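Side-chain contacts in glyoxylate-induced Protein (Pseudomonas aeruginosa, PDB 1SQ4), which is of unknown function but may act as a ureidoglycine aminohydrolase: residues Ile57-Pro60 with Ala65-Phe68; Tyr145-Val148 with Pro152-Glu155; Glu155-Asn160 with Met187-His192. All blocks are in the same frame, centred on the assembly; numbering follows the deposited sequence.

In the fold
The three contacts lie around the junction between the two cupin barrels of the chain. Contact 1 comes first, inside the loop joining strands 52-57 and 69-76. Contact 2 follows in the loop between strands 136-144 and 157-160, and contact 3 begins on its last residue, Glu155, and runs to strand 191-198 in a sheet of the second barrel. The centres of contacts 2 and 3 are about 10 Å apart, and hydrogen bonds probably tie Tyr145 to Arg188 and Gln146 to Asp190. Contact 1 is centred about 21 Å from both, but its Phe68 packs on Met191. This loop of the first half is thus tied to the segment leading into strand 191-198, while contact 1 borders a neighbouring subunit.

Contact 1. Residues Ile57-Pro60 with Ala65-Phe68; sequences IARP and AETF
Arg59 and Ala65 meet inside the loop that connects strands 52-57 and 69-76, antiparallel neighbours in a sheet of the first barrel of this bicupin. Their CA atoms are 5.2 Å apart, and no hydrogen bond spans the two segments. The carbonyl oxygen of Ala65 points instead at the base of the arginine, with Arg59 CA at 3.6 Å from Ala65 O in a CA-H...O contact. Since CG of Arg59 stands beside its own backbone N and anti to the carbonyl carbon (chi1 -58°), it stays over the same acceptor, Arg59 CG lying 3.7 Å from Ala65 O. Farther out, CD comes nearest Glu66, at its CG, and the bend at chi3 then carries the guanidinium away from it. The charged ends do not touch: Arg59 NH1 and Glu66 OE1 are 5.7 Å apart, too far for a salt bridge, though a weak long-range attraction is possible. The guanidinium is engaged by the second subunit, in a salt bridge to its Glu213 and a cation-pi contact with its Phe64, so a loop of one chain contributes directly to the subunit interface.

The methyl group of Ala65 is directed towards the 57-60 segment and comes nearest Pro60 at the proline CD; both residues rest on Trp241 of strand 239-244, which belongs to the second cupin domain. Phe68 turns its ring away from Ala58 and meets Tyr263 edge to face, presenting its backbone to the alanine: Ala58 CB lies 4.3 Å from Phe68 O. The apolar approach at the other end is equally loose, with Pro60 CD 4.4 Å from Ala65 CB.

Contact 2. Residues Tyr145-Val148 with Pro152-Glu155; sequences YQKV and PLPE
The ring of Tyr145 lies against Leu153 and Pro154, in the loop that leads from strand 136-144 to strand 157-160 of the same sheet in the first cupin barrel. CB of the tyrosine is directed at the opposite segment, and CG stands anti to the backbone N (chi1 178°), which carries the ring across to Leu153 and Pro154. Both come obliquely from the same side of the ring plane. Towards CD1 and CE1 the partner is a single methyl group: Leu153 CD2 is 3.8 Å from Tyr145 CD1 and 3.5 Å from Tyr145 CE1. Towards CE2 it is the proline, with Tyr145 CE2 3.6 Å from Pro154 CD and a little farther from CG of that residue. The same methylene reaches the end of the ring, Pro154 CD lying 3.5 Å from Tyr145 CZ, and the proline ring itself packs on His189.

At the tip, Tyr145 OH is 3.5 Å from Pro154 CD, with Pro152 O farther off at 4.1 Å from Tyr145 OH; its hydrogen bond goes instead to the backbone oxygen of Arg188. Lys147 adds an aliphatic flank: its chain, bent at chi2 and chi4, crosses Leu153 at about a right angle, with Lys147 CD 4.2 Å from Leu153 CD2. The ammonium end is bonded to the carbonyl of Val151, in the loop between the two segments.

The chemistry is therefore divided: the bond to Arg188 O anchors the tip of the phenol, while leucine and proline carbons packed against the same side of the ring restrict how it is turned.

Contact 3. Residues Glu155-Asn160 with Met187-His192; sequences EAFVTN and MRHDMH
From the nearest pair, Glu155 and Arg188, whose CA atoms are 8.6 Å apart, the two backbones stay well separated, and side chains must bridge the gap. Glu155 does so with a salt bridge: its carbon chain runs extended beyond CG, and Arg188 NH1 donates a hydrogen bond to Glu155 OE1 at 2.9 Å, fairly straight at the hydrogen. The acceptor is reached on its anti side, the donor lying 34° out of the carboxylate plane, whereas the oxygen lies close to the plane of the guanidinium. The two planes are 75° apart, and a single N-H of NH1 at the guanidinium edge makes the bond. Its NE is committed to Asp186, so the guanidinium is shared between two carboxylates, which would probably steady its positive charge. Glu155 is exposed, and the bridge lies towards solvent.

Strand 157-160 is an outer strand of the first barrel's sheet, bonded to strand 116-120, while strand 191-198 belongs to the second barrel's sheet; the contact thus joins the two halves of the bicupin fold. Deeper in, CG of Phe157 sits in the crowded position between backbone N and carbonyl carbon (chi1 61°), which aims the ring at His189. The imidazole comes to the ring's edge, near its plane, with His189 CE1 4.0 Å from Phe157 CE2 and His189 NE2 4.1 Å from the same carbon. Phe119, on strand 116-120, completes this aromatic cluster: its ring and the imidazole meet edge to face, and its backbone is hydrogen-bonded to that of Phe157.

Contact 1. Residues Ile57-Pro60 with Ala65-Phe68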
ATOM      1  N   ILE A  57     -27.615  -7.389  -9.110  1.00 16.72           N
ATOM      2  CA  ILE A  57     -26.313  -7.773  -8.592  1.00 17.53           C
ATOM      3  C   ILE A  57     -25.568  -8.483  -9.710  1.00 16.44           C
ATOM      4  O   ILE A  57     -25.627  -9.698  -9.844  1.00 16.45           O
ATOM      5  CB  ILE A  57     -26.447  -8.699  -7.363  1.00 19.52           C
ATOM      6  CG1 ILE A  57     -25.129  -9.414  -7.077  1.00 21.65           C
ATOM      7  CG2 ILE A  57     -27.494  -9.737  -7.621  1.00 22.52           C
ATOM      8  CD1 ILE A  57     -23.975  -8.486  -6.857  1.00 24.86           C
ATOM      9  N   ALA A  58     -24.888  -7.696 -10.531  1.00 17.22           N
ATOM     10  CA  ALA A  58     -24.122  -8.223 -11.654  1.00 16.58           C
ATOM     11  C   ALA A  58     -22.847  -7.388 -11.767  1.00 15.73           C
ATOM     12  O   ALA A  58     -22.744  -6.340 -11.144  1.00 16.52           O
ATOM     13  CB  ALA A  58     -24.948  -8.116 -12.927  1.00 17.07           C
ATOM     14  N   ARG A  59     -21.887  -7.849 -12.560  1.00 16.29           N
ATOM     15  CA  ARG A  59     -20.620  -7.136 -12.742  1.00 15.87           C
ATOM     16  C   ARG A  59     -20.022  -6.608 -11.429  1.00 16.22           C
ATOM     17  O   ARG A  59     -19.669  -5.423 -11.331  1.00 18.21           O
ATOM     18  CB  ARG A  59     -20.800  -5.962 -13.718  1.00 12.89           C
ATOM     19  CG  ARG A  59     -21.304  -6.369 -15.078  1.00 10.01           C
ATOM     20  CD  ARG A  59     -21.019  -5.300 -16.117  1.00  7.79           C
ATOM     21  NE  ARG A  59     -21.883  -4.122 -16.005  1.00  6.84           N
ATOM     22  CZ  ARG A  59     -23.200  -4.132 -16.201  1.00  4.48           C
ATOM     23  NH1 ARG A  59     -23.819  -5.265 -16.521  1.00  3.72           N
ATOM     24  NH2 ARG A  59     -23.892  -3.011 -16.078  1.00  1.00           N
ATOM     25  N   PRO A  60     -19.884  -7.473 -10.416  1.00 14.27           N
ATOM     26  CA  PRO A  60     -19.328  -7.043  -9.132  1.00 14.24           C
ATOM     27  C   PRO A  60     -17.956  -6.408  -9.294  1.00 14.49           C
ATOM     28  O   PRO A  60     -17.596  -5.466  -8.583  1.00 15.08           O
ATOM     29  CB  PRO A  60     -19.247  -8.341  -8.336  1.00 14.02           C
ATOM     30  CG  PRO A  60     -20.293  -9.209  -8.962  1.00 14.38           C
ATOM     31  CD  PRO A  60     -20.108  -8.924 -10.422  1.00 14.45           C
ATOM     32  N   ALA A  65     -16.786 -10.835 -15.949  1.00 27.18           N
ATOM     33  CA  ALA A  65     -17.880 -10.911 -14.992  1.00 25.51           C
ATOM     34  C   ALA A  65     -19.211 -10.545 -15.635  1.00 24.19           C
ATOM     35  O   ALA A  65     -20.008  -9.800 -15.063  1.00 22.05           O
ATOM     36  CB  ALA A  65     -17.604  -9.990 -13.820  1.00 27.21           C
ATOM     37  N   GLU A  66     -19.449 -11.071 -16.829  1.00 23.15           N
ATOM     38  CA  GLU A  66     -20.693 -10.806 -17.522  1.00 21.56           C
ATOM     39  C   GLU A  66     -21.343 -12.120 -17.891  1.00 19.16           C
ATOM     40  O   GLU A  66     -22.207 -12.170 -18.748  1.00 20.09           O
ATOM     41  CB  GLU A  66     -20.427 -10.000 -18.780  1.00 23.92           C
ATOM     42  CG  GLU A  66     -19.578  -8.772 -18.563  1.00 27.42           C
ATOM     43  CD  GLU A  66     -19.322  -8.045 -19.861  1.00 30.31           C
ATOM     44  OE1 GLU A  66     -20.299  -7.506 -20.436  1.00 31.08           O
ATOM     45  OE2 GLU A  66     -18.153  -8.030 -20.315  1.00 30.81           O
ATOM     46  N   THR A  67     -20.927 -13.197 -17.241  1.00 17.43           N
ATOM     47  CA  THR A  67     -21.505 -14.497 -17.544  1.00 14.10           C
ATOM     48  C   THR A  67     -22.870 -14.647 -16.894  1.00 13.44           C
ATOM     49  O   THR A  67     -23.826 -15.090 -17.524  1.00 14.19           O
ATOM     50  CB  THR A  67     -20.622 -15.647 -17.052  1.00 10.64           C
ATOM     51  OG1 THR A  67     -19.359 -15.600 -17.719  1.00 10.09           O
ATOM     52  CG2 THR A  67     -21.292 -16.974 -17.330  1.00 10.11           C
ATOM     53  N   PHE A  68     -22.960 -14.276 -15.626  1.00 11.45           N
ATOM     54  CA  PHE A  68     -24.212 -14.408 -14.904  1.00  9.47           C
ATOM     55  C   PHE A  68     -24.841 -13.073 -14.571  1.00  8.23           C
ATOM     56  O   PHE A  68     -24.194 -12.026 -14.595  1.00  8.77           O
ATOM     57  CB  PHE A  68     -23.989 -15.183 -13.597  1.00  8.25           C
ATOM     58  CG  PHE A  68     -23.740 -16.652 -13.784  1.00  7.36           C
ATOM     59  CD1 PHE A  68     -24.763 -17.501 -14.206  1.00  8.13           C
ATOM     60  CD2 PHE A  68     -22.498 -17.198 -13.499  1.00  7.02           C
ATOM     61  CE1 PHE A  68     -24.549 -18.881 -14.339  1.00  7.99           C
ATOM     62  CE2 PHE A  68     -22.274 -18.570 -13.626  1.00  9.43           C
ATOM     63  CZ  PHE A  68     -23.305 -19.416 -14.048  1.00  7.16           C
TER

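Contact 2. Residues Tyr145-Val148 with Pro152-Glu155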
ATOM      1  N   TYR A 145     -27.383 -19.898 -22.214  1.00  6.82           N
ATOM      2  CA  TYR A 145     -27.119 -21.323 -22.269  1.00  8.15           C
ATOM      3  C   TYR A 145     -26.198 -21.645 -23.429  1.00  8.44           C
ATOM      4  O   TYR A 145     -26.308 -21.059 -24.500  1.00  9.00           O
ATOM      5  CB  TYR A 145     -28.438 -22.090 -22.422  1.00  7.59           C
ATOM      6  CG  TYR A 145     -28.248 -23.587 -22.533  1.00  8.41           C
ATOM      7  CD1 TYR A 145     -28.368 -24.237 -23.762  1.00  6.21           C
ATOM      8  CD2 TYR A 145     -27.898 -24.357 -21.411  1.00  7.15           C
ATOM      9  CE1 TYR A 145     -28.142 -25.603 -23.876  1.00  4.94           C
ATOM     10  CE2 TYR A 145     -27.669 -25.732 -21.526  1.00  5.60           C
ATOM     11  CZ  TYR A 145     -27.792 -26.338 -22.766  1.00  3.68           C
ATOM     12  OH  TYR A 145     -27.531 -27.669 -22.913  1.00  3.95           O
ATOM     13  N   GLN A 146     -25.279 -22.574 -23.210  1.00 10.07           N
ATOM     14  CA  GLN A 146     -24.364 -22.954 -24.269  1.00 11.77           C
ATOM     15  C   GLN A 146     -24.753 -24.310 -24.836  1.00 13.35           C
ATOM     16  O   GLN A 146     -24.637 -25.339 -24.167  1.00 13.40           O
ATOM     17  CB  GLN A 146     -22.936 -22.990 -23.755  1.00 11.53           C
ATOM     18  CG  GLN A 146     -21.931 -23.302 -24.835  1.00 11.03           C
ATOM     19  CD  GLN A 146     -20.513 -23.067 -24.375  1.00 11.30           C
ATOM     20  OE1 GLN A 146     -19.554 -23.343 -25.110  1.00 11.68           O
ATOM     21  NE2 GLN A 146     -20.365 -22.551 -23.148  1.00  8.30           N
ATOM     22  N   LYS A 147     -25.236 -24.286 -26.074  1.00 14.39           N
ATOM     23  CA  LYS A 147     -25.666 -25.484 -26.770  1.00 14.84           C
ATOM     24  C   LYS A 147     -24.479 -26.241 -27.318  1.00 15.31           C
ATOM     25  O   LYS A 147     -23.571 -25.656 -27.905  1.00 15.66           O
ATOM     26  CB  LYS A 147     -26.581 -25.126 -27.941  1.00 16.71           C
ATOM     27  CG  LYS A 147     -27.067 -26.329 -28.744  1.00 18.25           C
ATOM     28  CD  LYS A 147     -28.086 -27.128 -27.946  1.00 21.48           C
ATOM     29  CE  LYS A 147     -28.407 -28.455 -28.619  1.00 23.83           C
ATOM     30  NZ  LYS A 147     -27.188 -29.308 -28.737  1.00 26.32           N
ATOM     31  N   VAL A 148     -24.486 -27.550 -27.122  1.00 13.86           N
ATOM     32  CA  VAL A 148     -23.430 -28.377 -27.660  1.00 13.85           C
ATOM     33  C   VAL A 148     -24.069 -29.511 -28.448  1.00 12.65           C
ATOM     34  O   VAL A 148     -24.948 -30.221 -27.952  1.00 11.09           O
ATOM     35  CB  VAL A 148     -22.488 -28.928 -26.544  1.00 13.67           C
ATOM     36  CG1 VAL A 148     -23.294 -29.411 -25.357  1.00 14.02           C
ATOM     37  CG2 VAL A 148     -21.633 -30.053 -27.109  1.00 10.74           C
ATOM     38  N   PRO A 152     -28.666 -32.746 -25.742  1.00 10.48           N
ATOM     39  CA  PRO A 152     -29.990 -32.122 -25.731  1.00 10.40           C
ATOM     40  C   PRO A 152     -30.147 -31.096 -24.617  1.00 10.63           C
ATOM     41  O   PRO A 152     -29.484 -31.184 -23.583  1.00 11.60           O
ATOM     42  CB  PRO A 152     -30.918 -33.314 -25.547  1.00 10.19           C
ATOM     43  CG  PRO A 152     -30.095 -34.235 -24.697  1.00  8.87           C
ATOM     44  CD  PRO A 152     -28.755 -34.170 -25.367  1.00  8.79           C
ATOM     45  N   LEU A 153     -31.026 -30.126 -24.831  1.00 11.64           N
ATOM     46  CA  LEU A 153     -31.281 -29.089 -23.830  1.00 11.93           C
ATOM     47  C   LEU A 153     -31.740 -29.694 -22.520  1.00 12.86           C
ATOM     48  O   LEU A 153     -32.398 -30.737 -22.498  1.00 13.83           O
ATOM     49  CB  LEU A 153     -32.371 -28.147 -24.302  1.00 11.23           C
ATOM     50  CG  LEU A 153     -32.149 -27.367 -25.582  1.00  9.86           C
ATOM     51  CD1 LEU A 153     -33.495 -26.897 -26.066  1.00 10.59           C
ATOM     52  CD2 LEU A 153     -31.208 -26.201 -25.344  1.00 10.27           C
ATOM     53  N   PRO A 154     -31.415 -29.034 -21.408  1.00 12.70           N
ATOM     54  CA  PRO A 154     -31.814 -29.533 -20.094  1.00 13.67           C
ATOM     55  C   PRO A 154     -33.307 -29.353 -19.910  1.00 15.18           C
ATOM     56  O   PRO A 154     -33.891 -28.389 -20.412  1.00 16.75           O
ATOM     57  CB  PRO A 154     -30.990 -28.681 -19.142  1.00 13.23           C
ATOM     58  CG  PRO A 154     -30.873 -27.395 -19.875  1.00 13.49           C
ATOM     59  CD  PRO A 154     -30.593 -27.825 -21.290  1.00 12.46           C
ATOM     60  N   GLU A 155     -33.934 -30.295 -19.214  1.00 17.18           N
ATOM     61  CA  GLU A 155     -35.374 -30.225 -18.977  1.00 18.53           C
ATOM     62  C   GLU A 155     -35.662 -29.502 -17.677  1.00 17.22           C
ATOM     63  O   GLU A 155     -34.914 -29.624 -16.713  1.00 19.70           O
ATOM     64  CB  GLU A 155     -35.980 -31.632 -18.954  1.00 20.06           C
ATOM     65  CG  GLU A 155     -36.292 -32.182 -20.350  1.00 26.36           C
ATOM     66  CD  GLU A 155     -36.374 -33.699 -20.383  1.00 31.48           C
ATOM     67  OE1 GLU A 155     -35.428 -34.363 -19.887  1.00 33.37           O
ATOM     68  OE2 GLU A 155     -37.372 -34.235 -20.920  1.00 34.21           O
TER

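Contact 3. Residues Glu155-Asn160 with Met187-His192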
ATOM      1  N   GLU A 155     -33.934 -30.295 -19.214  1.00 17.18           N
ATOM      2  CA  GLU A 155     -35.374 -30.225 -18.977  1.00 18.53           C
ATOM      3  C   GLU A 155     -35.662 -29.502 -17.677  1.00 17.22           C
ATOM      4  O   GLU A 155     -34.914 -29.624 -16.713  1.00 19.70           O
ATOM      5  CB  GLU A 155     -35.980 -31.632 -18.954  1.00 20.06           C
ATOM      6  CG  GLU A 155     -36.292 -32.182 -20.350  1.00 26.36           C
ATOM      7  CD  GLU A 155     -36.374 -33.699 -20.383  1.00 31.48           C
ATOM      8  OE1 GLU A 155     -35.428 -34.363 -19.887  1.00 33.37           O
ATOM      9  OE2 GLU A 155     -37.372 -34.235 -20.920  1.00 34.21           O
ATOM     10  N   ALA A 156     -36.745 -28.733 -17.677  1.00 15.21           N
ATOM     11  CA  ALA A 156     -37.164 -27.972 -16.512  1.00 11.97           C
ATOM     12  C   ALA A 156     -37.558 -28.887 -15.375  1.00 10.88           C
ATOM     13  O   ALA A 156     -37.682 -30.095 -15.542  1.00 10.90           O
ATOM     14  CB  ALA A 156     -38.334 -27.087 -16.863  1.00 10.68           C
ATOM     15  N   PHE A 157     -37.739 -28.293 -14.206  1.00 10.25           N
ATOM     16  CA  PHE A 157     -38.149 -29.027 -13.032  1.00  8.18           C
ATOM     17  C   PHE A 157     -38.290 -28.043 -11.883  1.00  8.17           C
ATOM     18  O   PHE A 157     -37.698 -26.963 -11.902  1.00  7.12           O
ATOM     19  CB  PHE A 157     -37.144 -30.146 -12.724  1.00  8.88           C
ATOM     20  CG  PHE A 157     -35.758 -29.669 -12.435  1.00  7.38           C
ATOM     21  CD1 PHE A 157     -35.425 -29.224 -11.166  1.00  7.02           C
ATOM     22  CD2 PHE A 157     -34.788 -29.648 -13.431  1.00  8.16           C
ATOM     23  CE1 PHE A 157     -34.152 -28.771 -10.884  1.00  7.38           C
ATOM     24  CE2 PHE A 157     -33.502 -29.195 -13.163  1.00  7.49           C
ATOM     25  CZ  PHE A 157     -33.188 -28.753 -11.886  1.00  8.51           C
ATOM     26  N   VAL A 158     -39.122 -28.407 -10.914  1.00  8.25           N
ATOM     27  CA  VAL A 158     -39.387 -27.578  -9.746  1.00  7.80           C
ATOM     28  C   VAL A 158     -39.305 -28.476  -8.515  1.00 10.15           C
ATOM     29  O   VAL A 158     -39.652 -29.663  -8.570  1.00  9.94           O
ATOM     30  CB  VAL A 158     -40.793 -26.947  -9.816  1.00  7.42           C
ATOM     31  CG1 VAL A 158     -41.021 -26.016  -8.631  1.00  5.69           C
ATOM     32  CG2 VAL A 158     -40.956 -26.195 -11.125  1.00  7.90           C
ATOM     33  N   THR A 159     -38.846 -27.901  -7.407  1.00  9.53           N
ATOM     34  CA  THR A 159     -38.686 -28.643  -6.175  1.00 10.97           C
ATOM     35  C   THR A 159     -38.350 -27.655  -5.063  1.00 12.11           C
ATOM     36  O   THR A 159     -38.397 -26.445  -5.282  1.00 13.82           O
ATOM     37  CB  THR A 159     -37.553 -29.690  -6.333  1.00 10.99           C
ATOM     38  OG1 THR A 159     -37.396 -30.438  -5.120  1.00 12.45           O
ATOM     39  CG2 THR A 159     -36.244 -28.999  -6.687  1.00  9.60           C
ATOM     40  N   ASN A 160     -38.032 -28.163  -3.875  1.00 11.16           N
ATOM     41  CA  ASN A 160     -37.683 -27.308  -2.748  1.00 12.62           C
ATOM     42  C   ASN A 160     -36.426 -27.879  -2.082  1.00 12.62           C
ATOM     43  O   ASN A 160     -36.335 -29.075  -1.817  1.00 13.73           O
ATOM     44  CB  ASN A 160     -38.863 -27.221  -1.763  1.00 13.45           C
ATOM     45  CG  ASN A 160     -38.660 -26.160  -0.680  1.00 15.10           C
ATOM     46  OD1 ASN A 160     -37.750 -26.268   0.141  1.00 14.87           O
ATOM     47  ND2 ASN A 160     -39.511 -25.129  -0.681  1.00 11.90           N
HETATM   48  N   MSE A 187     -24.492 -33.752 -18.449  1.00 11.48           N
HETATM   49  CA  MSE A 187     -23.812 -32.830 -19.325  1.00 12.56           C
HETATM   50  C   MSE A 187     -24.723 -31.858 -20.056  1.00 12.60           C
HETATM   51  O   MSE A 187     -24.254 -31.008 -20.797  1.00 11.79           O
HETATM   52  CB  MSE A 187     -22.966 -33.616 -20.324  1.00 15.68           C
HETATM   53  CG  MSE A 187     -21.506 -33.201 -20.328  1.00 21.65           C
HETATM   54 SE   MSE A 187     -20.671 -33.265 -18.561  1.00 28.78          SE
HETATM   55  CE  MSE A 187     -19.609 -34.860 -18.846  1.00 31.15           C
ATOM     56  N   ARG A 188     -26.028 -31.981 -19.850  1.00 13.95           N
ATOM     57  CA  ARG A 188     -26.975 -31.090 -20.499  1.00 14.15           C
ATOM     58  C   ARG A 188     -26.961 -29.733 -19.808  1.00 13.97           C
ATOM     59  O   ARG A 188     -27.226 -28.710 -20.432  1.00 15.52           O
ATOM     60  CB  ARG A 188     -28.376 -31.688 -20.449  1.00 16.16           C
ATOM     61  CG  ARG A 188     -28.543 -32.941 -21.289  1.00 20.05           C
ATOM     62  CD  ARG A 188     -29.989 -33.422 -21.236  1.00 24.02           C
ATOM     63  NE  ARG A 188     -30.348 -33.822 -19.878  1.00 27.52           N
ATOM     64  CZ  ARG A 188     -31.591 -33.958 -19.431  1.00 29.13           C
ATOM     65  NH1 ARG A 188     -32.623 -33.725 -20.234  1.00 30.26           N
ATOM     66  NH2 ARG A 188     -31.796 -34.328 -18.172  1.00 29.83           N
ATOM     67  N   HIS A 189     -26.656 -29.722 -18.514  1.00 13.12           N
ATOM     68  CA  HIS A 189     -26.592 -28.473 -17.774  1.00 11.90           C
ATOM     69  C   HIS A 189     -25.225 -27.864 -17.870  1.00 11.81           C
ATOM     70  O   HIS A 189     -24.213 -28.547 -17.688  1.00 10.22           O
ATOM     71  CB  HIS A 189     -26.905 -28.673 -16.305  1.00 12.72           C
ATOM     72  CG  HIS A 189     -28.357 -28.640 -15.998  1.00 14.27           C
ATOM     73  ND1 HIS A 189     -29.128 -29.777 -15.938  1.00 16.21           N
ATOM     74  CD2 HIS A 189     -29.200 -27.603 -15.790  1.00 15.04           C
ATOM     75  CE1 HIS A 189     -30.383 -29.444 -15.709  1.00 18.45           C
ATOM     76  NE2 HIS A 189     -30.453 -28.125 -15.617  1.00 16.43           N
ATOM     77  N   ASP A 190     -25.197 -26.565 -18.139  1.00 11.85           N
ATOM     78  CA  ASP A 190     -23.935 -25.858 -18.250  1.00 11.32           C
ATOM     79  C   ASP A 190     -23.746 -24.902 -17.080  1.00 11.18           C
ATOM     80  O   ASP A 190     -22.869 -24.043 -17.091  1.00 11.93           O
ATOM     81  CB  ASP A 190     -23.857 -25.130 -19.602  1.00  9.83           C
ATOM     82  CG  ASP A 190     -24.808 -23.950 -19.709  1.00  9.80           C
ATOM     83  OD1 ASP A 190     -25.806 -23.888 -18.965  1.00 11.56           O
ATOM     84  OD2 ASP A 190     -24.555 -23.080 -20.569  1.00  9.66           O
HETATM   85  N   MSE A 191     -24.567 -25.075 -16.056  1.00 12.79           N
HETATM   86  CA  MSE A 191     -24.473 -24.230 -14.878  1.00 15.37           C
HETATM   87  C   MSE A 191     -25.115 -24.914 -13.687  1.00 13.87           C
HETATM   88  O   MSE A 191     -26.091 -25.654 -13.824  1.00 14.08           O
HETATM   89  CB  MSE A 191     -25.184 -22.898 -15.100  1.00 19.01           C
HETATM   90  CG  MSE A 191     -26.695 -23.004 -15.046  1.00 25.26           C
HETATM   91 SE   MSE A 191     -27.498 -21.278 -14.753  1.00 35.78          SE
HETATM   92  CE  MSE A 191     -29.368 -21.735 -15.038  1.00 32.44           C
ATOM     93  N   HIS A 192     -24.564 -24.655 -12.512  1.00 10.50           N
ATOM     94  CA  HIS A 192     -25.105 -25.222 -11.301  1.00  7.68           C
ATOM     95  C   HIS A 192     -25.390 -24.073 -10.346  1.00  7.81           C
ATOM     96  O   HIS A 192     -24.639 -23.099 -10.277  1.00  8.96           O
ATOM     97  CB  HIS A 192     -24.101 -26.180 -10.650  1.00  4.56           C
ATOM     98  CG  HIS A 192     -23.867 -27.449 -11.418  1.00  3.88           C
ATOM     99  ND1 HIS A 192     -22.725 -28.207 -11.245  1.00  1.00           N
ATOM    100  CD2 HIS A 192     -24.632 -28.121 -12.306  1.00  4.78           C
ATOM    101  CE1 HIS A 192     -22.806 -29.291 -11.993  1.00  1.00           C
ATOM    102  NE2 HIS A 192     -23.951 -29.269 -12.648  1.00  2.73           N
TER